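PDB 2B5D: alpha-Amylase from Thermotoga maritima, which is a member of glycoside hydrolase family 57, named as an alpha-amylase and built around a distorted beta/alpha barrel. Local coordinates for residues A[236-241]-A[325-330]. Sequence-based numbering, arbitrary orientation.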
loop_
_atom_site.group_PDB
_atom_site.type_symbol
_atom_site.label_atom_id
_atom_site.label_comp_id
_atom_site.label_asym_id
_atom_site.label_seq_id
_atom_site.Cartn_x
_atom_site.Cartn_y
_atom_site.Cartn_z
ATOM N N ALA A 236 7.591 3.408 43.078
ATOM C CA ALA A 236 6.693 2.584 42.292
ATOM C C ALA A 236 5.322 3.263 42.114
ATOM O O ALA A 236 4.749 3.867 43.040
ATOM C CB ALA A 236 6.575 1.161 42.810
ATOM N N ARG A 237 4.866 3.212 40.874
ATOM C CA ARG A 237 3.495 3.610 40.446
ATOM C C ARG A 237 2.392 3.128 41.400
ATOM O O ARG A 237 2.291 1.923 41.655
ATOM C CB ARG A 237 3.230 2.934 39.089
ATOM C CG ARG A 237 2.680 3.796 38.082
ATOM C CD ARG A 237 2.448 2.998 36.849
ATOM N NE ARG A 237 1.179 2.264 36.880
ATOM C CZ ARG A 237 1.152 0.952 36.912
ATOM N NH1 ARG A 237 0.024 0.258 36.960
ATOM N NH2 ARG A 237 2.326 0.343 36.920
ATOM N N ASP A 238 1.533 4.041 41.838
ATOM C CA ASP A 238 0.259 3.649 42.522
ATOM C C ASP A 238 -0.717 3.173 41.456
ATOM O O ASP A 238 -1.176 3.965 40.641
ATOM C CB ASP A 238 -0.347 4.840 43.313
ATOM C CG ASP A 238 -1.776 4.555 43.842
ATOM O OD1 ASP A 238 -2.217 3.377 43.988
ATOM O OD2 ASP A 238 -2.444 5.547 44.123
ATOM N N PRO A 239 -1.025 1.884 41.450
ATOM C CA PRO A 239 -1.866 1.338 40.399
ATOM C C PRO A 239 -3.362 1.774 40.552
ATOM O O PRO A 239 -4.144 1.605 39.621
ATOM C CB PRO A 239 -1.748 -0.181 40.617
ATOM C CG PRO A 239 -1.403 -0.310 42.150
ATOM C CD PRO A 239 -0.698 0.911 42.520
ATOM N N GLU A 240 -3.731 2.276 41.727
ATOM C CA GLU A 240 -5.022 2.894 41.967
ATOM C C GLU A 240 -5.104 4.252 41.314
ATOM O O GLU A 240 -6.219 4.741 41.073
ATOM C CB GLU A 240 -5.307 3.041 43.464
ATOM C CG GLU A 240 -5.401 1.743 44.165
ATOM C CD GLU A 240 -6.022 1.880 45.545
ATOM O OE1 GLU A 240 -5.976 0.893 46.309
ATOM O OE2 GLU A 240 -6.554 2.959 45.872
ATOM N N SER A 241 -3.956 4.875 41.032
ATOM C CA SER A 241 -3.968 6.103 40.247
ATOM C C SER A 241 -3.567 5.846 38.759
ATOM O O SER A 241 -2.912 6.655 38.142
ATOM C CB SER A 241 -3.117 7.194 40.888
ATOM O OG SER A 241 -3.339 7.369 42.290
ATOM N N HIS A 325 -11.036 13.719 47.050
ATOM C CA HIS A 325 -11.665 12.873 48.043
ATOM C C HIS A 325 -11.167 11.453 47.942
ATOM O O HIS A 325 -10.916 10.823 48.949
ATOM C CB HIS A 325 -13.224 13.010 48.061
ATOM C CG HIS A 325 -13.679 14.431 48.264
ATOM N ND1 HIS A 325 -14.853 14.935 47.735
ATOM C CD2 HIS A 325 -13.066 15.481 48.873
ATOM C CE1 HIS A 325 -14.948 16.224 48.020
ATOM N NE2 HIS A 325 -13.875 16.581 48.707
ATOM N N LYS A 326 -11.000 10.931 46.743
ATOM C CA LYS A 326 -10.346 9.601 46.607
ATOM C C LYS A 326 -8.903 9.504 47.187
ATOM O O LYS A 326 -8.543 8.493 47.765
ATOM C CB LYS A 326 -10.365 9.152 45.162
ATOM C CG LYS A 326 -11.749 8.829 44.738
ATOM C CD LYS A 326 -11.885 8.632 43.257
ATOM C CE LYS A 326 -12.867 7.522 43.042
ATOM N NZ LYS A 326 -14.239 8.087 42.999
ATOM N N LYS A 327 -8.111 10.567 47.079
ATOM C CA LYS A 327 -6.703 10.501 47.546
ATOM C C LYS A 327 -6.613 10.676 49.067
ATOM O O LYS A 327 -5.693 10.139 49.727
ATOM C CB LYS A 327 -5.821 11.555 46.847
ATOM C CG LYS A 327 -5.697 11.438 45.299
ATOM C CD LYS A 327 -5.136 10.101 44.856
ATOM C CE LYS A 327 -6.239 9.085 44.655
ATOM N NZ LYS A 327 -5.816 7.716 44.261
ATOM N N GLU A 328 -7.549 11.464 49.613
ATOM C CA GLU A 328 -7.667 11.669 51.058
ATOM C C GLU A 328 -8.153 10.395 51.693
ATOM O O GLU A 328 -7.604 9.884 52.655
ATOM C CB GLU A 328 -8.661 12.773 51.324
ATOM C CG GLU A 328 -8.110 14.143 50.942
ATOM C CD GLU A 328 -9.039 15.267 51.309
ATOM O OE1 GLU A 328 -8.536 16.386 51.599
ATOM O OE2 GLU A 328 -10.266 15.033 51.318
ATOM N N SER A 329 -9.202 9.856 51.142
ATOM C CA SER A 329 -9.639 8.575 51.618
ATOM C C SER A 329 -8.460 7.556 51.591
ATOM O O SER A 329 -8.177 6.902 52.585
ATOM C CB SER A 329 -10.831 8.127 50.802
ATOM O OG SER A 329 -11.159 6.822 51.166
ATOM N N GLN A 330 -7.736 7.465 50.477
ATOM C CA GLN A 330 -6.628 6.472 50.337
ATOM C C GLN A 330 -5.468 6.758 51.327
ATOM O O GLN A 330 -5.008 5.856 52.004
ATOM C CB GLN A 330 -6.187 6.356 48.869
ATOM C CG GLN A 330 -4.845 5.576 48.620
ATOM C CD GLN A 330 -4.314 5.788 47.218
ATOM O OE1 GLN A 330 -4.142 6.925 46.761
ATOM N NE2 GLN A 330 -4.044 4.702 46.537
HETATM O O HOH W 1 -4.042 2.195 48.102
HETATM O O HOH W 2 -7.687 5.030 45.248
#
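Across the contact, the turn D238-S241 and helix 309-338 keep their backbones well apart, the CA atoms of S241 and K327 lying 8.9 Å from each other, and long side chains from the helix, K327 and Q330, bridge the interval. In the family 57 barrel this joins the loop after strand 233-236 to a helix that leads into strand 343-349. The short carboxylate of D238 closes an Asx turn, OD1 accepting a hydrogen bond from the backbone N of E240 at 2.9 Å, and still offers OD2 to the helix. With CG anti to the backbone N (chi1 171°), the group is carried that way. Q330 NE2 meets D238 OD2 at 3.0 Å on the syn side, tilted 34° out of its plane, while S241 OG donates to D238 OD2 at 2.7 Å from the opposite face. An amide suits Q330 because it gives and takes at once: NE2 also donates to a water that weakly bonds E240 OE1, and Q330 OE1 accepts from K327 NZ at 3.1 Å. Curled at chi2 and chi3, K327 probably offsets some of the buried aspartate's charge, although NZ stays 4.0 Å from D238 OD2. The serine hydroxyl suits its place by also accepting: K327 NZ donates to S241 OG, 3.2 Å away.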